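Local coordinates for protein probable starch synthase 4, chloroplastic/amyloplastic (Arabidopsis thaliana, PDB 6GNE) that belongs to the starch synthase family of GT-B glycosyltransferases and holds adenosine-5'-diphosphate and glycan in its pockets, at residues A[141-146]-A[488-493]; A[306-311]-A[460-465]; A[20-25]-A[54-59]; A[351-356]-A[371-376]. One frame throughout, in Å; residues are numbered along the deposited sequence.

Interaction 1: A[141-146]-A[488-493]; sequences IIHCHD and TQYEEL. With AC1 (4,6-dideoxy-4-{[(1S,4R,5S,6S)-4,5,6-trihydroxy-3-(hydroxymethyl)cyclohex-2-en-1-yl]amino}-alpha-D-glucopyranose), chain C.
The H143 ring meets Y490 at its edge, close to its own plane, while NE2 of H145 sits over one of its faces, displaced toward the rim. The tyrosine ring is met obliquely, with H143 CE1 3.7 Å from Y490 CE1. The two ring planes are inclined at 36°. With CG anti to the backbone N (chi1 -167°), the histidine reaches off strand 141-145 toward the helix.

Helix 484-499 is the last in the chain and packs back against the N-terminal Rossmann-like domain, as is usual in GT-B proteins. L35 of helix 27-41 packs against both side chains. At the end of the strand, D146 turns to the glycan pocket: its OD2 accepts a hydrogen bond from O3 of AC1 at 2.9 Å, while OD1 is bonded to the backbone N of H175.

No hydrogen bond links the two segments. H143 bonds through ND1 to Y494 OH and through NE2 to T173 OG1, and Y490 OH pairs with T227 OG1. These outside bonds fix how the histidine is rotated, so the carbon between its nitrogens faces the tyrosine, and the contact itself is van der Waals packing of buried rings.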
# COMPACT_ATOMS: atom_id res chain seq x y z
N ILE A 141 2.12 -20.86 -7.88
CA ILE A 141 2.17 -19.93 -6.73
C ILE A 141 0.81 -19.33 -6.52
O ILE A 141 0.20 -18.85 -7.45
CB ILE A 141 3.13 -18.75 -6.96
CG1 ILE A 141 4.58 -19.21 -7.12
CG2 ILE A 141 3.03 -17.72 -5.83
CD1 ILE A 141 5.25 -19.76 -5.87
N ILE A 142 0.34 -19.34 -5.29
CA ILE A 142 -0.80 -18.53 -4.87
C ILE A 142 -0.21 -17.56 -3.84
O ILE A 142 0.37 -17.97 -2.80
CB ILE A 142 -1.99 -19.37 -4.31
CG1 ILE A 142 -2.57 -20.26 -5.41
CG2 ILE A 142 -3.10 -18.47 -3.78
CD1 ILE A 142 -3.48 -21.37 -4.91
N HIS A 143 -0.36 -16.26 -4.14
CA HIS A 143 0.19 -15.20 -3.32
C HIS A 143 -0.97 -14.44 -2.69
O HIS A 143 -1.73 -13.82 -3.39
CB HIS A 143 1.06 -14.30 -4.20
CG HIS A 143 1.93 -13.36 -3.44
ND1 HIS A 143 3.05 -12.80 -4.00
CD2 HIS A 143 1.86 -12.88 -2.17
CE1 HIS A 143 3.62 -11.99 -3.12
NE2 HIS A 143 2.92 -12.03 -2.00
N CYS A 144 -1.12 -14.50 -1.38
CA CYS A 144 -2.19 -13.77 -0.71
C CYS A 144 -1.67 -12.55 0.10
O CYS A 144 -0.49 -12.48 0.44
CB CYS A 144 -3.04 -14.72 0.12
SG CYS A 144 -2.20 -15.65 1.43
N HIS A 145 -2.55 -11.59 0.38
CA HIS A 145 -2.17 -10.28 0.98
C HIS A 145 -2.98 -9.88 2.22
O HIS A 145 -4.21 -9.76 2.17
CB HIS A 145 -2.29 -9.21 -0.08
CG HIS A 145 -1.44 -9.50 -1.28
ND1 HIS A 145 -0.18 -8.95 -1.45
CD2 HIS A 145 -1.63 -10.34 -2.32
CE1 HIS A 145 0.34 -9.40 -2.57
NE2 HIS A 145 -0.51 -10.25 -3.12
N ASP A 146 -2.28 -9.70 3.35
CA ASP A 146 -2.86 -9.13 4.59
C ASP A 146 -3.94 -10.00 5.21
O ASP A 146 -4.25 -11.08 4.70
CB ASP A 146 -3.30 -7.66 4.38
CG ASP A 146 -2.19 -6.68 4.61
OD1 ASP A 146 -1.03 -7.06 4.43
OD2 ASP A 146 -2.42 -5.52 5.01
N THR A 488 12.30 -9.31 -9.05
CA THR A 488 13.33 -10.36 -9.14
C THR A 488 13.53 -11.11 -7.81
O THR A 488 13.73 -12.31 -7.82
CB THR A 488 14.69 -9.79 -9.65
OG1 THR A 488 14.51 -9.07 -10.87
CG2 THR A 488 15.64 -10.88 -9.96
N GLN A 489 13.50 -10.42 -6.67
CA GLN A 489 13.63 -11.11 -5.37
C GLN A 489 12.41 -12.00 -5.04
O GLN A 489 12.59 -13.11 -4.52
CB GLN A 489 13.82 -10.19 -4.19
CG GLN A 489 15.02 -9.27 -4.20
CD GLN A 489 15.16 -8.54 -2.87
OE1 GLN A 489 15.16 -7.30 -2.79
NE2 GLN A 489 15.22 -9.33 -1.79
N TYR A 490 11.20 -11.52 -5.35
CA TYR A 490 10.00 -12.35 -5.20
C TYR A 490 10.04 -13.59 -6.13
O TYR A 490 9.72 -14.70 -5.72
CB TYR A 490 8.70 -11.54 -5.46
CG TYR A 490 8.19 -10.72 -4.28
CD1 TYR A 490 7.36 -11.28 -3.33
CD2 TYR A 490 8.51 -9.38 -4.15
CE1 TYR A 490 6.88 -10.54 -2.26
CE2 TYR A 490 8.02 -8.64 -3.10
CZ TYR A 490 7.21 -9.21 -2.15
OH TYR A 490 6.74 -8.47 -1.10
N GLU A 491 10.46 -13.36 -7.38
CA GLU A 491 10.59 -14.42 -8.37
C GLU A 491 11.52 -15.53 -7.88
O GLU A 491 11.19 -16.74 -8.03
CB GLU A 491 11.09 -13.82 -9.70
CG GLU A 491 11.40 -14.82 -10.82
CD GLU A 491 12.08 -14.17 -12.02
OE1 GLU A 491 11.59 -14.33 -13.15
OE2 GLU A 491 13.12 -13.50 -11.86
N GLU A 492 12.67 -15.14 -7.31
CA GLU A 492 13.65 -16.10 -6.75
C GLU A 492 13.09 -16.87 -5.55
O GLU A 492 13.42 -18.03 -5.40
CB GLU A 492 15.00 -15.43 -6.39
CG GLU A 492 15.84 -15.02 -7.62
CD GLU A 492 17.01 -14.04 -7.34
OE1 GLU A 492 17.11 -13.45 -6.21
OE2 GLU A 492 17.84 -13.85 -8.28
N LEU A 493 12.24 -16.23 -4.74
CA LEU A 493 11.53 -16.93 -3.68
C LEU A 493 10.52 -17.93 -4.23
O LEU A 493 10.45 -19.06 -3.73
CB LEU A 493 10.85 -15.96 -2.71
CG LEU A 493 11.76 -15.06 -1.87
CD1 LEU A 493 10.94 -13.96 -1.21
CD2 LEU A 493 12.62 -15.81 -0.84
C1 AC1 C . -5.11 -1.76 4.62
O2 AC1 C . -4.12 -3.84 5.37
C2 AC1 C . -3.88 -2.67 4.58
C4A AC1 C . 2.75 0.08 2.91
C3 AC1 C . -2.61 -1.91 5.03
O3 AC1 C . -1.51 -2.82 4.90
C4 AC1 C . -2.43 -0.65 4.17
N4A AC1 C . -1.21 0.11 4.45
C5 AC1 C . -3.70 0.18 4.38
O5 AC1 C . -4.83 -0.55 3.91
C6 AC1 C . -3.70 1.48 3.59
C1B AC1 C . 0.16 -0.41 4.28
C2B AC1 C . 1.26 0.47 4.92
O2B AC1 C . 0.74 1.51 5.78
C3B AC1 C . 2.24 1.09 3.93
O3B AC1 C . 3.39 1.48 4.68
O4 AC1 C . 3.58 0.75 1.97
C5B AC1 C . 1.62 -0.64 2.24
C7B AC1 C . 0.44 -0.80 2.84
C6B AC1 C . 1.84 -1.26 0.87
O6B AC1 C . 2.83 -2.29 0.94

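Interaction 2: A[306-311]-A[460-465]; sequences ESRRPL and NHYKKD
R308 lays its guanidinium flat on the ring of Y462, with the planes only 4° apart and R308 CZ 3.7 Å from the ring centroid, 22° off the normal. That makes it both a stack and a cation-pi contact. The arginine chain gets there by bending at chi2 (-87°) and again at chi3, which swings the charged end over the ring while CD lies over the same face, above the rim at CE1. P310 takes the opposite face. Its CB stands 3.8 Å from the Y462 centroid in a CH-pi contact, offset somewhat toward CD1 and CE1, and the tyrosine is thus sandwiched between two residues of one loop.

This loop leads from helix 287-300 into strand 311-317, the first strand of the six-stranded parallel sheet (order 3-2-1-4-5-6) in the C-terminal Rossmann-like domain of the GT-B fold. Y462 comes from the last turns of helix 448-464, and W469 of helix 466-477 packs edge-to-face with it.

R309, between the two sandwiching residues, sends its CB away from the helix. NE of R309 donates to OE2 of E306 at 2.7 Å in a nearly straight hydrogen bond, part of a salt bridge, with the acceptor in the guanidinium plane; it ties the loop to itself. K293 of helix 287-300 donates to the R309 carbonyl and also touches Y462.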
# COMPACT_ATOMS: atom_id res chain seq x y z
N GLU A 306 5.17 35.61 -5.62
CA GLU A 306 6.61 35.37 -5.42
C GLU A 306 7.09 34.11 -6.17
O GLU A 306 6.41 33.07 -6.21
CB GLU A 306 6.99 35.26 -3.93
CG GLU A 306 6.53 36.42 -3.06
CD GLU A 306 6.05 35.95 -1.69
OE1 GLU A 306 5.05 36.49 -1.15
OE2 GLU A 306 6.62 34.95 -1.17
N SER A 307 8.26 34.26 -6.80
CA SER A 307 9.11 33.15 -7.26
C SER A 307 9.96 32.71 -6.04
O SER A 307 10.25 33.53 -5.11
CB SER A 307 10.02 33.61 -8.42
OG SER A 307 10.43 34.96 -8.22
N ARG A 308 10.34 31.43 -6.03
CA ARG A 308 11.09 30.85 -4.90
C ARG A 308 10.38 30.88 -3.53
O ARG A 308 11.01 31.06 -2.50
CB ARG A 308 12.48 31.51 -4.82
CG ARG A 308 13.42 30.97 -5.88
CD ARG A 308 14.14 29.70 -5.41
NE ARG A 308 13.88 28.58 -6.30
CZ ARG A 308 14.38 27.37 -6.14
NH1 ARG A 308 14.01 26.42 -6.98
NH2 ARG A 308 15.16 27.07 -5.12
N ARG A 309 9.09 30.61 -3.54
CA ARG A 309 8.40 30.22 -2.33
C ARG A 309 8.18 28.70 -2.45
O ARG A 309 7.51 28.26 -3.38
CB ARG A 309 7.09 30.99 -2.21
CG ARG A 309 6.48 30.91 -0.84
CD ARG A 309 5.24 31.76 -0.67
NE ARG A 309 5.46 32.94 0.17
CZ ARG A 309 5.20 33.07 1.48
NH1 ARG A 309 5.45 34.24 2.06
NH2 ARG A 309 4.68 32.09 2.24
N PRO A 310 8.78 27.90 -1.55
CA PRO A 310 8.65 26.45 -1.67
C PRO A 310 7.22 25.96 -1.32
O PRO A 310 6.64 26.41 -0.34
CB PRO A 310 9.68 25.92 -0.67
CG PRO A 310 9.74 26.97 0.36
CD PRO A 310 9.55 28.27 -0.37
N LEU A 311 6.68 25.08 -2.16
CA LEU A 311 5.38 24.46 -1.95
C LEU A 311 5.62 23.11 -1.29
O LEU A 311 6.26 22.24 -1.86
CB LEU A 311 4.65 24.27 -3.28
CG LEU A 311 3.28 23.61 -3.22
CD1 LEU A 311 2.28 24.52 -2.52
CD2 LEU A 311 2.79 23.31 -4.63
N ASN A 460 16.24 26.12 3.84
CA ASN A 460 17.58 26.70 3.58
C ASN A 460 18.17 26.23 2.25
O ASN A 460 18.55 27.06 1.43
CB ASN A 460 18.58 26.39 4.72
CG ASN A 460 18.36 27.26 5.98
OD1 ASN A 460 17.39 28.05 6.09
ND2 ASN A 460 19.25 27.09 6.96
N HIS A 461 18.24 24.91 2.06
CA HIS A 461 18.76 24.33 0.81
C HIS A 461 17.99 24.84 -0.42
O HIS A 461 18.60 25.25 -1.40
CB HIS A 461 18.78 22.80 0.85
CG HIS A 461 19.99 22.22 1.51
ND1 HIS A 461 21.09 21.78 0.79
CD2 HIS A 461 20.29 21.99 2.82
CE1 HIS A 461 22.00 21.31 1.64
NE2 HIS A 461 21.54 21.42 2.88
N TYR A 462 16.65 24.87 -0.34
CA TYR A 462 15.82 25.34 -1.43
C TYR A 462 16.09 26.81 -1.76
O TYR A 462 16.29 27.14 -2.91
CB TYR A 462 14.32 25.12 -1.11
CG TYR A 462 13.37 25.66 -2.16
CD1 TYR A 462 12.93 26.98 -2.12
CD2 TYR A 462 12.92 24.86 -3.22
CE1 TYR A 462 12.07 27.48 -3.08
CE2 TYR A 462 12.05 25.35 -4.19
CZ TYR A 462 11.63 26.66 -4.12
OH TYR A 462 10.79 27.18 -5.07
N LYS A 463 16.10 27.67 -0.75
CA LYS A 463 16.25 29.12 -0.92
C LYS A 463 17.66 29.60 -1.26
O LYS A 463 17.79 30.53 -2.03
CB LYS A 463 15.84 29.86 0.36
CG LYS A 463 14.34 29.97 0.64
CD LYS A 463 14.08 31.08 1.66
CE LYS A 463 12.60 31.17 2.04
NZ LYS A 463 12.30 30.28 3.20
N LYS A 464 18.71 29.02 -0.67
CA LYS A 464 20.06 29.66 -0.72
C LYS A 464 20.79 29.45 -2.08
O LYS A 464 21.56 30.31 -2.50
CB LYS A 464 20.95 29.27 0.50
CG LYS A 464 22.08 28.23 0.23
CD LYS A 464 22.64 27.51 1.48
CE LYS A 464 23.71 28.30 2.29
NZ LYS A 464 25.13 28.16 1.80
N ASP A 465 20.56 28.31 -2.74
CA ASP A 465 21.27 27.95 -3.96
C ASP A 465 20.36 27.18 -4.94
O ASP A 465 20.24 25.96 -4.92
CB ASP A 465 22.53 27.17 -3.59
CG ASP A 465 23.54 27.04 -4.76
OD1 ASP A 465 23.33 27.63 -5.85
OD2 ASP A 465 24.58 26.35 -4.57

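Interaction 3: A[20-25]-A[54-59]; sequences APVAKV and DCMQYD. With ADP (adenosine-5'-diphosphate), chain F.
The carbonyl oxygen of V22 takes a hydrogen bond from the backbone N of Q57, 2.8 Å from Q57 N to V22 O, almost straight at 174°. The donor lies in the carbonyl plane, on a lone pair of the oxygen. It is the one hydrogen bond between the two loops, and packing flanks it. V22 and M56 run side by side in the same direction, with V22 CG2 3.8 Å from M56 CE. M56 gets there with CG set between its backbone N and carbonyl carbon (chi1 74°) and a bend at chi3. P21, which follows a cis peptide bond, crosses Q57 at about a right angle: its CB meets Q57 NE2 at 3.7 Å.

V22 and A23 form a classic beta bulge, and beyond it the chain runs on to K24. This lysine is extended, and K24 NZ donates to O3' of ADP at 3.0 Å while also forming a salt bridge with D30. K24 opens the KXGGL motif (here KVGGL) characteristic of starch and glycogen synthases.

Segment 20-25 bridges strand 11-15 and helix 27-41, while 54-59 follows strand 45-51; the two strands are parallel neighbours in the sheet of the N-terminal Rossmann-like domain. The contact therefore joins the loops that follow the two strands of the beta-alpha-beta unit 11-15, 27-41, 45-51, with F96 of strand 92-100 touching both V22 and M56.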
# COMPACT_ATOMS: atom_id res chain seq x y z
N ALA A 20 -5.01 -1.56 -7.55
CA ALA A 20 -5.05 -0.25 -8.16
C ALA A 20 -5.20 -0.41 -9.67
O ALA A 20 -4.51 -1.26 -10.25
CB ALA A 20 -3.79 0.53 -7.81
N PRO A 21 -6.06 0.38 -10.33
CA PRO A 21 -6.88 1.49 -9.78
C PRO A 21 -8.32 1.12 -9.44
O PRO A 21 -8.99 1.91 -8.83
CB PRO A 21 -6.94 2.47 -10.95
CG PRO A 21 -6.91 1.57 -12.15
CD PRO A 21 -6.11 0.35 -11.80
N VAL A 22 -8.75 -0.08 -9.85
CA VAL A 22 -10.12 -0.53 -9.76
C VAL A 22 -10.67 -0.64 -8.34
O VAL A 22 -11.84 -0.36 -8.10
CB VAL A 22 -10.31 -1.87 -10.54
CG1 VAL A 22 -9.53 -3.05 -9.94
CG2 VAL A 22 -11.78 -2.23 -10.65
N ALA A 23 -9.83 -1.06 -7.40
CA ALA A 23 -10.23 -1.15 -6.01
C ALA A 23 -9.06 -0.80 -5.13
O ALA A 23 -8.23 -1.66 -4.84
CB ALA A 23 -10.72 -2.55 -5.71
N LYS A 24 -9.00 0.46 -4.71
CA LYS A 24 -7.85 0.99 -4.01
C LYS A 24 -8.23 1.85 -2.82
O LYS A 24 -9.03 2.78 -2.93
CB LYS A 24 -7.03 1.85 -4.96
CG LYS A 24 -5.85 2.48 -4.26
CD LYS A 24 -5.15 3.48 -5.14
CE LYS A 24 -4.01 4.11 -4.36
NZ LYS A 24 -2.98 4.68 -5.27
N VAL A 25 -7.60 1.54 -1.68
CA VAL A 25 -7.68 2.35 -0.46
C VAL A 25 -6.32 2.99 -0.15
O VAL A 25 -6.25 4.16 0.16
CB VAL A 25 -8.17 1.50 0.73
CG1 VAL A 25 -8.05 2.29 2.05
CG2 VAL A 25 -9.61 1.04 0.49
N ASP A 54 -19.25 -3.02 -5.08
CA ASP A 54 -20.13 -2.03 -5.69
C ASP A 54 -19.42 -0.67 -5.91
O ASP A 54 -19.75 0.08 -6.86
CB ASP A 54 -21.40 -1.84 -4.85
CG ASP A 54 -21.10 -1.47 -3.38
OD1 ASP A 54 -19.93 -1.50 -2.89
OD2 ASP A 54 -22.08 -1.14 -2.70
N CYS A 55 -18.46 -0.36 -5.03
CA CYS A 55 -17.78 0.92 -5.07
C CYS A 55 -16.50 0.87 -5.89
O CYS A 55 -15.64 1.73 -5.74
CB CYS A 55 -17.52 1.41 -3.63
SG CYS A 55 -16.57 0.29 -2.56
N MET A 56 -16.36 -0.13 -6.77
CA MET A 56 -15.16 -0.23 -7.60
C MET A 56 -15.14 0.85 -8.68
O MET A 56 -16.16 1.42 -9.02
CB MET A 56 -15.04 -1.63 -8.21
CG MET A 56 -16.01 -1.97 -9.38
SD MET A 56 -15.91 -3.70 -9.93
CE MET A 56 -15.24 -3.61 -11.59
N GLN A 57 -13.94 1.13 -9.16
CA GLN A 57 -13.72 2.17 -10.14
C GLN A 57 -13.71 1.54 -11.55
O GLN A 57 -12.75 0.87 -11.93
CB GLN A 57 -12.41 2.89 -9.84
CG GLN A 57 -12.26 4.26 -10.52
CD GLN A 57 -10.80 4.65 -10.78
OE1 GLN A 57 -10.22 5.41 -10.00
NE2 GLN A 57 -10.19 4.11 -11.85
N TYR A 58 -14.76 1.80 -12.33
CA TYR A 58 -15.02 1.12 -13.58
C TYR A 58 -14.11 1.47 -14.75
O TYR A 58 -13.99 0.67 -15.67
CB TYR A 58 -16.50 1.24 -13.97
CG TYR A 58 -17.32 0.24 -13.21
CD1 TYR A 58 -17.29 -1.12 -13.58
CD2 TYR A 58 -18.04 0.60 -12.06
CE1 TYR A 58 -17.99 -2.07 -12.84
CE2 TYR A 58 -18.78 -0.35 -11.34
CZ TYR A 58 -18.73 -1.70 -11.72
OH TYR A 58 -19.42 -2.70 -11.05
N ASP A 59 -13.39 2.58 -14.68
CA ASP A 59 -13.00 3.20 -15.95
C ASP A 59 -11.70 2.72 -16.57
O ASP A 59 -11.43 3.09 -17.71
CB ASP A 59 -13.13 4.73 -15.93
CG ASP A 59 -12.39 5.36 -14.84
OD1 ASP A 59 -11.17 5.14 -14.88
OD2 ASP A 59 -13.01 6.11 -14.01
PB ADP F . -0.76 3.59 3.10
O1B ADP F . -0.75 2.23 2.46
O2B ADP F . -1.92 4.48 2.76
O3B ADP F . -0.57 3.48 4.59
PA ADP F . 1.32 4.09 1.16
O1A ADP F . 2.32 5.20 1.04
O2A ADP F . 1.90 2.70 1.12
O3A ADP F . 0.52 4.38 2.53
O5' ADP F . 0.21 4.17 0.01
C5' ADP F . -0.60 5.33 -0.19
C4' ADP F . -1.21 5.45 -1.60
O4' ADP F . -2.51 6.04 -1.52
C3' ADP F . -0.43 6.37 -2.52
O3' ADP F . -0.67 5.98 -3.86
C2' ADP F . -1.07 7.72 -2.28
O2' ADP F . -0.88 8.61 -3.37
C1' ADP F . -2.51 7.33 -2.14
N9 ADP F . -3.30 8.25 -1.30
C8 ADP F . -3.31 8.31 0.04
N7 ADP F . -4.20 9.25 0.46
C5 ADP F . -4.77 9.80 -0.62
C6 ADP F . -5.79 10.86 -0.90
N6 ADP F . -6.37 11.53 0.12
N1 ADP F . -6.09 11.11 -2.21
C2 ADP F . -5.47 10.44 -3.22
N3 ADP F . -4.55 9.49 -3.02
C4 ADP F . -4.16 9.13 -1.78

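Interaction 4: A[351-356]-A[371-376]; sequences HIQREF and LLLKYD. With ADP (adenosine-5'-diphosphate), chain F.
L373 is the hub here, meeting F356 with its tip and Q353 with its CB. Its CD1 rests 3.6 Å from the backbone C of F356, so the leucine tip lies against the helix backbone rather than over the phenyl ring. The ring is met instead at its edge by L371, whose CD2 approaches F356 CD2 at 4.3 Å.

Q353, one turn back on the helix, runs antiparallel to the L373 side chain. Its chain bends at chi2 (72°), bringing the amide alongside the leucine with Q353 NE2 3.8 Å from L373 CB. OE1 of that amide accepts from the backbone N of S347, which fixes its rotation.

L373 is also the centre of an inverse gamma turn, where the chain leaves the strand for the nucleotide. K374 O accepts from ADP N6 at 3.0 Å, D376 N donates to ADP N1 at 3.1 Å, and the Y375 ring turns one face to the adenine. D376 OD1 caps helix 377-386 at L379 N.

Helix 350-362 packed on strand 369-372, an outermost strand of its sheet, completes a beta-alpha-beta unit with strand 340-346. Adenine held by backbone atoms just past a strand end fits a Rossmann-like nucleotide site.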
# COMPACT_ATOMS: atom_id res chain seq x y z
N HIS A 351 -12.70 12.44 15.10
CA HIS A 351 -12.04 13.52 15.87
C HIS A 351 -10.84 14.09 15.10
O HIS A 351 -10.54 15.26 15.22
CB HIS A 351 -11.68 13.13 17.32
CG HIS A 351 -10.42 12.35 17.47
ND1 HIS A 351 -9.17 12.95 17.58
CD2 HIS A 351 -10.21 11.01 17.56
CE1 HIS A 351 -8.25 12.00 17.69
NE2 HIS A 351 -8.84 10.82 17.68
N ILE A 352 -10.18 13.26 14.31
CA ILE A 352 -9.09 13.67 13.43
C ILE A 352 -9.67 14.44 12.23
O ILE A 352 -9.13 15.49 11.85
CB ILE A 352 -8.23 12.48 12.95
CG1 ILE A 352 -7.65 11.73 14.15
CG2 ILE A 352 -7.11 12.93 12.02
CD1 ILE A 352 -6.56 10.72 13.85
N GLN A 353 -10.76 13.95 11.65
CA GLN A 353 -11.43 14.70 10.59
C GLN A 353 -11.85 16.10 11.09
O GLN A 353 -11.61 17.10 10.44
CB GLN A 353 -12.63 13.92 10.01
CG GLN A 353 -13.15 14.39 8.65
CD GLN A 353 -12.25 14.07 7.45
OE1 GLN A 353 -11.34 13.23 7.49
NE2 GLN A 353 -12.52 14.76 6.36
N ARG A 354 -12.46 16.14 12.27
CA ARG A 354 -12.94 17.38 12.90
C ARG A 354 -11.77 18.38 13.15
O ARG A 354 -11.91 19.58 12.92
CB ARG A 354 -13.67 16.99 14.19
CG ARG A 354 -14.63 17.99 14.80
CD ARG A 354 -15.79 17.32 15.50
NE ARG A 354 -15.31 16.43 16.57
CZ ARG A 354 -15.39 15.09 16.60
NH1 ARG A 354 -16.02 14.37 15.66
NH2 ARG A 354 -14.87 14.44 17.65
N GLU A 355 -10.62 17.88 13.59
CA GLU A 355 -9.44 18.71 13.89
C GLU A 355 -8.89 19.37 12.62
O GLU A 355 -8.57 20.57 12.62
CB GLU A 355 -8.35 17.84 14.55
CG GLU A 355 -7.14 18.56 15.19
CD GLU A 355 -5.94 17.59 15.40
OE1 GLU A 355 -4.75 18.01 15.30
OE2 GLU A 355 -6.16 16.37 15.63
N PHE A 356 -8.81 18.61 11.53
CA PHE A 356 -8.35 19.14 10.25
C PHE A 356 -9.39 20.03 9.58
O PHE A 356 -9.03 21.02 8.95
CB PHE A 356 -7.85 18.01 9.33
CG PHE A 356 -6.47 17.55 9.67
CD1 PHE A 356 -6.26 16.63 10.70
CD2 PHE A 356 -5.38 18.10 9.04
CE1 PHE A 356 -4.99 16.25 11.07
CE2 PHE A 356 -4.09 17.72 9.41
CZ PHE A 356 -3.91 16.78 10.42
N LEU A 371 -6.21 23.01 2.33
CA LEU A 371 -6.42 21.65 2.82
C LEU A 371 -7.56 21.05 2.03
O LEU A 371 -8.62 21.65 1.94
CB LEU A 371 -6.79 21.67 4.30
CG LEU A 371 -5.61 21.67 5.26
CD1 LEU A 371 -4.75 22.89 5.06
CD2 LEU A 371 -6.09 21.63 6.70
N LEU A 372 -7.33 19.87 1.47
CA LEU A 372 -8.32 19.20 0.62
C LEU A 372 -8.68 17.87 1.30
O LEU A 372 -8.00 16.86 1.14
CB LEU A 372 -7.73 19.02 -0.77
CG LEU A 372 -7.47 20.37 -1.46
CD1 LEU A 372 -6.42 20.22 -2.55
CD2 LEU A 372 -8.76 21.00 -1.99
N LEU A 373 -9.71 17.92 2.13
CA LEU A 373 -10.04 16.81 3.01
C LEU A 373 -10.90 15.78 2.31
O LEU A 373 -12.11 15.74 2.49
CB LEU A 373 -10.69 17.32 4.30
CG LEU A 373 -9.80 18.32 5.07
CD1 LEU A 373 -10.47 18.67 6.41
CD2 LEU A 373 -8.37 17.82 5.27
N LYS A 374 -10.25 14.98 1.47
CA LYS A 374 -10.91 14.00 0.62
C LYS A 374 -9.89 13.08 -0.07
O LYS A 374 -8.72 13.38 -0.11
CB LYS A 374 -11.76 14.70 -0.47
CG LYS A 374 -10.92 15.55 -1.43
CD LYS A 374 -11.77 16.42 -2.34
CE LYS A 374 -10.92 16.95 -3.47
NZ LYS A 374 -11.72 17.81 -4.36
N TYR A 375 -10.37 11.95 -0.59
CA TYR A 375 -9.61 11.06 -1.46
C TYR A 375 -9.79 11.60 -2.87
O TYR A 375 -10.91 11.78 -3.28
CB TYR A 375 -10.12 9.59 -1.38
CG TYR A 375 -9.21 8.69 -2.15
CD1 TYR A 375 -8.01 8.24 -1.58
CD2 TYR A 375 -9.47 8.37 -3.51
CE1 TYR A 375 -7.10 7.46 -2.30
CE2 TYR A 375 -8.56 7.62 -4.23
CZ TYR A 375 -7.38 7.16 -3.61
OH TYR A 375 -6.46 6.40 -4.32
N ASP A 376 -8.72 11.92 -3.60
CA ASP A 376 -8.84 12.36 -5.00
C ASP A 376 -7.58 11.99 -5.80
O ASP A 376 -6.50 12.56 -5.61
CB ASP A 376 -9.08 13.87 -5.05
CG ASP A 376 -9.41 14.38 -6.45
OD1 ASP A 376 -8.88 13.88 -7.46
OD2 ASP A 376 -10.18 15.35 -6.55
PB ADP F . -0.76 3.59 3.10
O1B ADP F . -0.75 2.23 2.46
O2B ADP F . -1.92 4.48 2.76
O3B ADP F . -0.57 3.48 4.59
PA ADP F . 1.32 4.09 1.16
O1A ADP F . 2.32 5.20 1.04
O2A ADP F . 1.90 2.70 1.12
O3A ADP F . 0.52 4.38 2.53
O5' ADP F . 0.21 4.17 0.01
C5' ADP F . -0.60 5.33 -0.19
C4' ADP F . -1.21 5.45 -1.60
O4' ADP F . -2.51 6.04 -1.52
C3' ADP F . -0.43 6.37 -2.52
O3' ADP F . -0.67 5.98 -3.86
C2' ADP F . -1.07 7.72 -2.28
O2' ADP F . -0.88 8.61 -3.37
C1' ADP F . -2.51 7.33 -2.14
N9 ADP F . -3.30 8.25 -1.30
C8 ADP F . -3.31 8.31 0.04
N7 ADP F . -4.20 9.25 0.46
C5 ADP F . -4.77 9.80 -0.62
C6 ADP F . -5.79 10.86 -0.90
N6 ADP F . -6.37 11.53 0.12
N1 ADP F . -6.09 11.11 -2.21
C2 ADP F . -5.47 10.44 -3.22
N3 ADP F . -4.55 9.49 -3.02
C4 ADP F . -4.16 9.13 -1.78

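Interactions 3 and 4 come from different halves of the GT-B fold and meet at ADP: their centres are 21 Å apart, yet K24 packs against Y375, K24 CD lying 3.3 Å from Y375 OH. One supplies a lysine to the ribose, the other backbone groups to the adenine, so the nucleotide sits between the two domains. Interaction 1 reaches the same cleft from the glycan side through D146; its nearest atoms are about 10 Å from those of interaction 3. Interaction 2 is plain packing at the far end of the C-terminal domain, with its centre about 43 Å from that of interaction 1 and nearest atoms about 10 Å from interaction 4.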